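Local structure of TipC2 (Streptococcus intermedius B196, 6DHX) at residues I21-Y33 and F81-Y93. The protein is an immunity protein that probably protects the bacterium that makes it by binding and neutralising an antibacterial toxin exported by the type VII secretion system. Residues are numbered along the deposited sequence; the frame is centred on the assembly and turned at random.
Sequences IFDEIYQETEKTY and FSFLNKNNNILIY. With SO4 (sulfate ion), chain D.
Asn-88 ND2 donates both its N-H bonds, one to Tyr-26 OH at 2.9 Å and one to O1 of a sulfate ion at 2.7 Å. The first is nearly straight at 164° and lies in the amide plane. The sulfate is probably a leftover of crystallisation, and Arg-112 holds it as well. Asn-88 OD1 is bonded to Gln-113, which further fixes the amide.

With CG anti to the backbone N (chi1 179°), the end of the Tyr-26 side chain reaches the hairpin. Phe-83 turns an edge to the face of this ring in a T-shaped pair, with planes at 84° and Phe-83 CD1 3.4 Å from Tyr-26 CZ. The aliphatic part of Glu-30 covers one face of Phe-83, its CG 3.9 Å from the ring centroid. Tyr-33 meets Phe-83 obliquely and completes an aromatic cluster.

Deeper in, Thr-29 CG2 sits over the centre of the Phe-81 ring, 3.7 Å from the centroid, a CH-pi contact. Thr-29 OG1 bonds back to Ile-25 O at 2.8 Å. Ile-25 CG2 touches the edge of Phe-81. Ile-90 CD1 lies 3.4 Å from Tyr-26 CB, and Ile-90 CG1 lies at the edge of the Tyr-26 ring.

Helix 21-32 crosses the turn end of the antiparallel hairpin formed by strands 74-82 and 89-99. Helix 151-173 packs against its Ile-25, and strand 102-111 pairs with the hairpin's second strand.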
ATOM      1  N   ILE A  21      10.874   4.689  -7.040  1.00 20.40           N
ATOM      2  CA  ILE A  21       9.605   5.393  -7.027  1.00 21.58           C
ATOM      3  C   ILE A  21       9.034   5.490  -5.625  1.00 21.36           C
ATOM      4  O   ILE A  21       8.306   6.451  -5.321  1.00 21.50           O
ATOM      5  CB  ILE A  21       8.601   4.714  -7.992  1.00 24.49           C
ATOM      6  CG1 ILE A  21       7.385   5.603  -8.193  1.00 24.38           C
ATOM      7  CG2 ILE A  21       8.209   3.278  -7.468  1.00 23.39           C
ATOM      8  CD1 ILE A  21       6.553   5.204  -9.451  1.00 23.57           C
ATOM      9  N   PHE A  22       9.352   4.541  -4.741  1.00 18.75           N
ATOM     10  CA  PHE A  22       8.832   4.596  -3.378  1.00 20.21           C
ATOM     11  C   PHE A  22       9.546   5.680  -2.574  1.00 21.62           C
ATOM     12  O   PHE A  22       8.906   6.379  -1.788  1.00 19.69           O
ATOM     13  CB  PHE A  22       8.970   3.219  -2.692  1.00 20.99           C
ATOM     14  CG  PHE A  22       8.312   2.127  -3.522  1.00 22.05           C
ATOM     15  CD1 PHE A  22       6.912   2.072  -3.605  1.00 19.30           C
ATOM     16  CD2 PHE A  22       9.069   1.294  -4.307  1.00 24.67           C
ATOM     17  CE1 PHE A  22       6.276   1.153  -4.452  1.00 23.03           C
ATOM     18  CE2 PHE A  22       8.439   0.354  -5.176  1.00 26.36           C
ATOM     19  CZ  PHE A  22       7.040   0.297  -5.232  1.00 24.59           C
ATOM     20  N   ASP A  23      10.866   5.815  -2.745  1.00 21.79           N
ATOM     21  CA  ASP A  23      11.565   6.976  -2.168  1.00 22.35           C
ATOM     22  C   ASP A  23      10.923   8.275  -2.644  1.00 23.30           C
ATOM     23  O   ASP A  23      10.842   9.256  -1.903  1.00 21.65           O
ATOM     24  CB  ASP A  23      13.035   7.040  -2.603  1.00 20.63           C
ATOM     25  CG  ASP A  23      13.935   6.029  -1.921  1.00 21.74           C
ATOM     26  OD1 ASP A  23      13.654   5.524  -0.812  1.00 24.13           O
ATOM     27  OD2 ASP A  23      15.017   5.757  -2.521  1.00 25.94           O
ATOM     28  N   GLU A  24      10.582   8.343  -3.924  1.00 19.36           N
ATOM     29  CA  GLU A  24      10.042   9.580  -4.460  1.00 23.26           C
ATOM     30  C   GLU A  24       8.720   9.932  -3.773  1.00 22.84           C
ATOM     31  O   GLU A  24       8.510  11.068  -3.318  1.00 23.41           O
ATOM     32  CB  GLU A  24       9.900   9.386  -5.975  1.00 28.70           C
ATOM     33  CG  GLU A  24       9.598  10.563  -6.772  1.00 32.71           C
ATOM     34  CD  GLU A  24       9.485  10.159  -8.244  1.00 33.33           C
ATOM     35  OE1 GLU A  24       8.409   9.623  -8.587  1.00 26.74           O
ATOM     36  OE2 GLU A  24      10.471  10.360  -8.998  1.00 29.66           O
ATOM     37  N   ILE A  25       7.830   8.952  -3.648  1.00 18.89           N
ATOM     38  CA  ILE A  25       6.569   9.159  -2.931  1.00 19.86           C
ATOM     39  C   ILE A  25       6.820   9.531  -1.468  1.00 21.60           C
ATOM     40  O   ILE A  25       6.196  10.470  -0.944  1.00 20.63           O
ATOM     41  CB  ILE A  25       5.672   7.909  -3.020  1.00 20.98           C
ATOM     42  CG1 ILE A  25       5.258   7.633  -4.483  1.00 19.16           C
ATOM     43  CG2 ILE A  25       4.413   8.104  -2.137  1.00 23.16           C
ATOM     44  CD1 ILE A  25       4.682   6.145  -4.709  1.00 21.00           C
ATOM     45  N   TYR A  26       7.709   8.795  -0.798  1.00 19.72           N
ATOM     46  CA  TYR A  26       7.987   9.058   0.614  1.00 17.50           C
ATOM     47  C   TYR A  26       8.525  10.481   0.787  1.00 21.00           C
ATOM     48  O   TYR A  26       8.042  11.252   1.636  1.00 19.13           O
ATOM     49  CB  TYR A  26       8.999   8.019   1.137  1.00 17.00           C
ATOM     50  CG  TYR A  26       9.375   8.210   2.587  1.00 17.84           C
ATOM     51  CD1 TYR A  26      10.354   9.146   2.954  1.00 16.79           C
ATOM     52  CD2 TYR A  26       8.767   7.436   3.606  1.00 19.20           C
ATOM     53  CE1 TYR A  26      10.680   9.324   4.297  1.00 19.25           C
ATOM     54  CE2 TYR A  26       9.098   7.622   4.952  1.00 19.73           C
ATOM     55  CZ  TYR A  26      10.051   8.553   5.277  1.00 22.76           C
ATOM     56  OH  TYR A  26      10.431   8.763   6.565  1.00 23.42           O
ATOM     57  N   GLN A  27       9.537  10.839  -0.013  1.00 18.58           N
ATOM     58  CA  GLN A  27      10.206  12.130   0.194  1.00 18.69           C
ATOM     59  C   GLN A  27       9.311  13.287  -0.195  1.00 20.72           C
ATOM     60  O   GLN A  27       9.338  14.340   0.449  1.00 22.28           O
ATOM     61  CB  GLN A  27      11.519  12.163  -0.607  1.00 22.11           C
ATOM     62  CG  GLN A  27      12.519  11.152   0.008  1.00 22.01           C
ATOM     63  CD  GLN A  27      13.848  11.051  -0.720  1.00 27.32           C
ATOM     64  OE1 GLN A  27      14.394   9.948  -0.832  1.00 25.81           O
ATOM     65  NE2 GLN A  27      14.398  12.188  -1.212  1.00 26.23           N
ATOM     66  N   GLU A  28       8.563  13.154  -1.294  1.00 20.45           N
ATOM     67  CA  GLU A  28       7.725  14.296  -1.651  1.00 20.42           C
ATOM     68  C   GLU A  28       6.576  14.434  -0.663  1.00 19.89           C
ATOM     69  O   GLU A  28       6.157  15.566  -0.375  1.00 21.57           O
ATOM     70  CB  GLU A  28       7.210  14.134  -3.070  1.00 24.81           C
ATOM     71  CG  GLU A  28       6.328  15.286  -3.590  1.00 25.70           C
ATOM     72  CD  GLU A  28       7.037  16.619  -3.803  1.00 36.32           C
ATOM     73  OE1 GLU A  28       8.277  16.708  -3.718  1.00 32.72           O
ATOM     74  OE2 GLU A  28       6.301  17.576  -4.121  1.00 34.82           O
ATOM     75  N   THR A  29       6.079  13.304  -0.137  1.00 21.03           N
ATOM     76  CA  THR A  29       5.021  13.425   0.879  1.00 18.79           C
ATOM     77  C   THR A  29       5.565  14.000   2.162  1.00 22.77           C
ATOM     78  O   THR A  29       4.919  14.863   2.749  1.00 20.03           O
ATOM     79  CB  THR A  29       4.324  12.077   1.123  1.00 19.23           C
ATOM     80  OG1 THR A  29       3.801  11.609  -0.128  1.00 20.34           O
ATOM     81  CG2 THR A  29       3.136  12.278   2.168  1.00 20.61           C
ATOM     82  N   GLU A  30       6.770  13.590   2.599  1.00 18.85           N
ATOM     83  CA  GLU A  30       7.297  14.168   3.820  1.00 19.05           C
ATOM     84  C   GLU A  30       7.589  15.665   3.660  1.00 21.76           C
ATOM     85  O   GLU A  30       7.440  16.449   4.621  1.00 22.93           O
ATOM     86  CB  GLU A  30       8.568  13.395   4.244  1.00 19.49           C
ATOM     87  CG  GLU A  30       8.971  13.750   5.691  1.00 24.55           C
ATOM     88  CD  GLU A  30       9.850  15.009   5.782  1.00 53.46           C
ATOM     89  OE1 GLU A  30      10.465  15.386   4.756  1.00 56.88           O
ATOM     90  OE2 GLU A  30       9.921  15.637   6.875  1.00 65.61           O
ATOM     91  N   LYS A  31       7.991  16.071   2.449  1.00 20.52           N
ATOM     92  CA  LYS A  31       8.272  17.467   2.180  1.00 24.13           C
ATOM     93  C   LYS A  31       7.014  18.326   2.232  1.00 24.17           C
ATOM     94  O   LYS A  31       7.087  19.476   2.669  1.00 25.71           O
ATOM     95  CB  LYS A  31       8.944  17.582   0.795  1.00 23.58           C
ATOM     96  CG  LYS A  31       9.072  19.021   0.315  1.00 29.48           C
ATOM     97  CD  LYS A  31       9.658  19.022  -1.133  1.00 38.97           C
ATOM     98  CE  LYS A  31       9.916  20.425  -1.634  1.00 50.73           C
ATOM     99  NZ  LYS A  31      10.687  20.426  -2.923  1.00 57.03           N
ATOM    100  N   THR A  32       5.868  17.774   1.806  1.00 23.21           N
ATOM    101  CA  THR A  32       4.658  18.565   1.573  1.00 26.35           C
ATOM    102  C   THR A  32       3.537  18.349   2.589  1.00 24.78           C
ATOM    103  O   THR A  32       2.637  19.203   2.657  1.00 25.19           O
ATOM    104  CB  THR A  32       4.075  18.278   0.184  1.00 22.53           C
ATOM    105  OG1 THR A  32       3.672  16.915   0.065  1.00 21.12           O
ATOM    106  CG2 THR A  32       5.153  18.566  -0.924  1.00 26.16           C
ATOM    107  N   TYR A  33       3.595  17.307   3.395  1.00 22.91           N
ATOM    108  CA  TYR A  33       2.360  16.957   4.117  1.00 18.83           C
ATOM    109  C   TYR A  33       1.974  17.954   5.188  1.00 22.97           C
ATOM    110  O   TYR A  33       0.784  18.000   5.550  1.00 22.16           O
ATOM    111  CB  TYR A  33       2.450  15.540   4.741  1.00 20.92           C
ATOM    112  CG  TYR A  33       3.242  15.424   6.033  1.00 20.60           C
ATOM    113  CD1 TYR A  33       4.636  15.616   6.034  1.00 20.80           C
ATOM    114  CD2 TYR A  33       2.608  15.121   7.258  1.00 21.27           C
ATOM    115  CE1 TYR A  33       5.390  15.456   7.195  1.00 24.06           C
ATOM    116  CE2 TYR A  33       3.367  14.960   8.412  1.00 25.25           C
ATOM    117  CZ  TYR A  33       4.747  15.115   8.369  1.00 27.21           C
ATOM    118  OH  TYR A  33       5.492  14.957   9.529  1.00 30.11           O
ATOM    119  N   PHE A  81       1.854   6.504   5.798  1.00 20.02           N
ATOM    120  CA  PHE A  81       3.238   6.965   5.903  1.00 21.29           C
ATOM    121  C   PHE A  81       3.708   6.920   7.349  1.00 22.87           C
ATOM    122  O   PHE A  81       2.993   7.414   8.231  1.00 24.20           O
ATOM    123  CB  PHE A  81       3.320   8.413   5.397  1.00 17.93           C
ATOM    124  CG  PHE A  81       3.111   8.518   3.930  1.00 18.89           C
ATOM    125  CD1 PHE A  81       1.825   8.537   3.397  1.00 18.74           C
ATOM    126  CD2 PHE A  81       4.204   8.541   3.059  1.00 22.16           C
ATOM    127  CE1 PHE A  81       1.595   8.605   1.994  1.00 20.17           C
ATOM    128  CE2 PHE A  81       4.001   8.599   1.667  1.00 19.73           C
ATOM    129  CZ  PHE A  81       2.677   8.606   1.130  1.00 17.68           C
ATOM    130  N   SER A  82       4.876   6.308   7.599  1.00 18.86           N
ATOM    131  CA  SER A  82       5.445   6.264   8.948  1.00 23.69           C
ATOM    132  C   SER A  82       6.771   6.989   8.852  1.00 25.10           C
ATOM    133  O   SER A  82       7.746   6.441   8.325  1.00 23.82           O
ATOM    134  CB  SER A  82       5.642   4.838   9.471  1.00 27.59           C
ATOM    135  OG  SER A  82       4.390   4.178   9.554  1.00 29.73           O
ATOM    136  N   PHE A  83       6.794   8.227   9.316  1.00 23.80           N
ATOM    137  CA  PHE A  83       8.016   9.020   9.208  1.00 27.50           C
ATOM    138  C   PHE A  83       8.879   8.979  10.455  1.00 30.63           C
ATOM    139  O   PHE A  83      10.086   9.273  10.381  1.00 27.72           O
ATOM    140  CB  PHE A  83       7.677  10.495   8.960  1.00 25.16           C
ATOM    141  CG  PHE A  83       6.938  10.775   7.698  1.00 23.94           C
ATOM    142  CD1 PHE A  83       7.364  10.252   6.480  1.00 24.04           C
ATOM    143  CD2 PHE A  83       5.821  11.642   7.721  1.00 28.04           C
ATOM    144  CE1 PHE A  83       6.692  10.553   5.301  1.00 22.55           C
ATOM    145  CE2 PHE A  83       5.146  11.931   6.554  1.00 21.49           C
ATOM    146  CZ  PHE A  83       5.576  11.406   5.337  1.00 21.21           C
ATOM    147  N   LEU A  84       8.289   8.688  11.606  1.00 25.22           N
ATOM    148  CA  LEU A  84       8.941   8.973  12.879  1.00 28.56           C
ATOM    149  C   LEU A  84       9.619   7.766  13.520  1.00 34.02           C
ATOM    150  O   LEU A  84      10.413   7.956  14.447  1.00 38.71           O
ATOM    151  CB  LEU A  84       7.900   9.513  13.878  1.00 30.65           C
ATOM    152  CG  LEU A  84       7.648  11.010  13.989  1.00 42.87           C
ATOM    153  CD1 LEU A  84       7.725  11.742  12.672  1.00 37.87           C
ATOM    154  CD2 LEU A  84       6.315  11.284  14.726  1.00 38.77           C
ATOM    155  N   ASN A  85       9.275   6.546  13.126  1.00 28.96           N
ATOM    156  CA  ASN A  85       9.750   5.356  13.828  1.00 32.06           C
ATOM    157  C   ASN A  85      11.086   4.886  13.237  1.00 31.42           C
ATOM    158  O   ASN A  85      11.546   5.390  12.211  1.00 30.32           O
ATOM    159  CB  ASN A  85       8.717   4.235  13.749  1.00 36.55           C
ATOM    160  CG  ASN A  85       8.381   3.853  12.320  1.00 36.89           C
ATOM    161  OD1 ASN A  85       8.390   4.713  11.417  1.00 35.70           O
ATOM    162  ND2 ASN A  85       8.071   2.578  12.098  1.00 34.40           N
ATOM    163  N   LYS A  86      11.703   3.899  13.896  1.00 30.87           N
ATOM    164  CA  LYS A  86      13.017   3.432  13.443  1.00 28.34           C
ATOM    165  C   LYS A  86      12.908   2.695  12.120  1.00 28.97           C
ATOM    166  O   LYS A  86      13.801   2.796  11.273  1.00 30.64           O
ATOM    167  CB  LYS A  86      13.655   2.530  14.494  1.00 34.90           C
ATOM    168  CG  LYS A  86      14.141   3.285  15.717  1.00 41.53           C
ATOM    169  CD  LYS A  86      14.716   2.291  16.735  1.00 42.46           C
ATOM    170  CE  LYS A  86      15.169   3.020  17.991  1.00 54.10           C
ATOM    171  NZ  LYS A  86      15.620   2.050  19.034  1.00 62.37           N
ATOM    172  N   ASN A  87      11.828   1.952  11.925  1.00 25.55           N
ATOM    173  CA  ASN A  87      11.593   1.243  10.659  1.00 26.06           C
ATOM    174  C   ASN A  87      10.652   2.060   9.769  1.00 21.77           C
ATOM    175  O   ASN A  87       9.512   1.671   9.400  1.00 26.81           O
ATOM    176  CB  ASN A  87      11.039  -0.162  10.942  1.00 30.97           C
ATOM    177  CG  ASN A  87      11.194  -1.087   9.739  1.00 38.44           C
ATOM    178  OD1 ASN A  87      12.049  -0.858   8.874  1.00 33.84           O
ATOM    179  ND2 ASN A  87      10.349  -2.103   9.657  1.00 36.36           N
ATOM    180  N   ASN A  88      11.119   3.246   9.398  1.00 20.34           N
ATOM    181  CA  ASN A  88      10.208   4.165   8.747  1.00 21.17           C
ATOM    182  C   ASN A  88       9.940   3.699   7.314  1.00 23.85           C
ATOM    183  O   ASN A  88      10.737   2.980   6.726  1.00 23.26           O
ATOM    184  CB  ASN A  88      10.777   5.579   8.790  1.00 21.20           C
ATOM    185  CG  ASN A  88      12.152   5.696   8.102  1.00 23.10           C
ATOM    186  OD1 ASN A  88      13.037   4.848   8.271  1.00 26.44           O
ATOM    187  ND2 ASN A  88      12.337   6.787   7.346  1.00 24.21           N
ATOM    188  N   ASN A  89       8.764   4.043   6.783  1.00 20.26           N
ATOM    189  CA  ASN A  89       8.283   3.279   5.629  1.00 18.69           C
ATOM    190  C   ASN A  89       7.071   3.973   5.012  1.00 22.26           C
ATOM    191  O   ASN A  89       6.460   4.854   5.617  1.00 22.45           O
ATOM    192  CB  ASN A  89       7.911   1.818   6.033  1.00 19.64           C
ATOM    193  CG  ASN A  89       6.680   1.735   6.960  1.00 24.40           C
ATOM    194  OD1 ASN A  89       5.543   1.740   6.481  1.00 24.23           O
ATOM    195  ND2 ASN A  89       6.916   1.649   8.302  1.00 22.89           N
ATOM    196  N   ILE A  90       6.737   3.552   3.789  1.00 18.99           N
ATOM    197  CA  ILE A  90       5.409   3.762   3.206  1.00 19.36           C
ATOM    198  C   ILE A  90       4.774   2.397   3.094  1.00 21.49           C
ATOM    199  O   ILE A  90       5.450   1.415   2.753  1.00 27.09           O
ATOM    200  CB  ILE A  90       5.455   4.364   1.796  1.00 25.27           C
ATOM    201  CG1 ILE A  90       6.383   5.516   1.684  1.00 42.33           C
ATOM    202  CG2 ILE A  90       4.083   4.612   1.250  1.00 33.02           C
ATOM    203  CD1 ILE A  90       7.303   5.164   0.534  1.00 59.64           C
ATOM    204  N   LEU A  91       3.481   2.328   3.369  1.00 18.42           N
ATOM    205  CA  LEU A  91       2.738   1.068   3.244  1.00 18.98           C
ATOM    206  C   LEU A  91       1.600   1.326   2.272  1.00 23.37           C
ATOM    207  O   LEU A  91       0.756   2.193   2.534  1.00 25.07           O
ATOM    208  CB  LEU A  91       2.187   0.628   4.593  1.00 22.40           C
ATOM    209  CG  LEU A  91       1.119  -0.470   4.442  1.00 25.70           C
ATOM    210  CD1 LEU A  91       1.812  -1.818   4.029  1.00 27.72           C
ATOM    211  CD2 LEU A  91       0.399  -0.616   5.747  1.00 30.42           C
ATOM    212  N   ILE A  92       1.580   0.591   1.153  1.00 21.45           N
ATOM    213  CA  ILE A  92       0.473   0.617   0.199  1.00 19.06           C
ATOM    214  C   ILE A  92      -0.268  -0.699   0.390  1.00 20.87           C
ATOM    215  O   ILE A  92       0.341  -1.762   0.275  1.00 21.63           O
ATOM    216  CB  ILE A  92       0.981   0.738  -1.249  1.00 20.72           C
ATOM    217  CG1 ILE A  92       1.764   2.058  -1.428  1.00 19.26           C
ATOM    218  CG2 ILE A  92      -0.195   0.555  -2.265  1.00 21.46           C
ATOM    219  CD1 ILE A  92       2.663   2.021  -2.697  1.00 23.02           C
ATOM    220  N   TYR A  93      -1.562  -0.655   0.682  1.00 20.32           N
ATOM    221  CA  TYR A  93      -2.278  -1.912   0.805  1.00 21.16           C
ATOM    222  C   TYR A  93      -3.664  -1.797   0.200  1.00 23.13           C
ATOM    223  O   TYR A  93      -4.212  -0.708  -0.003  1.00 24.74           O
ATOM    224  CB  TYR A  93      -2.357  -2.409   2.262  1.00 21.90           C
ATOM    225  CG  TYR A  93      -3.220  -1.613   3.211  1.00 25.14           C
ATOM    226  CD1 TYR A  93      -2.726  -0.481   3.856  1.00 28.22           C
ATOM    227  CD2 TYR A  93      -4.527  -2.034   3.491  1.00 28.62           C
ATOM    228  CE1 TYR A  93      -3.535   0.244   4.757  1.00 29.68           C
ATOM    229  CE2 TYR A  93      -5.331  -1.336   4.364  1.00 33.88           C
ATOM    230  CZ  TYR A  93      -4.842  -0.193   5.001  1.00 34.39           C
ATOM    231  OH  TYR A  93      -5.655   0.499   5.904  1.00 35.75           O
TER
HETATM  232  S   SO4 D 301      15.175   8.737   6.068  1.00 29.44           S
HETATM  233  O1  SO4 D 301      14.368   7.591   5.692  1.00 31.35           O
HETATM  234  O2  SO4 D 301      16.552   8.548   5.685  1.00 35.94           O
HETATM  235  O3  SO4 D 301      15.034   8.927   7.502  1.00 33.28           O
HETATM  236  O4  SO4 D 301      14.729   9.861   5.326  1.00 31.34           O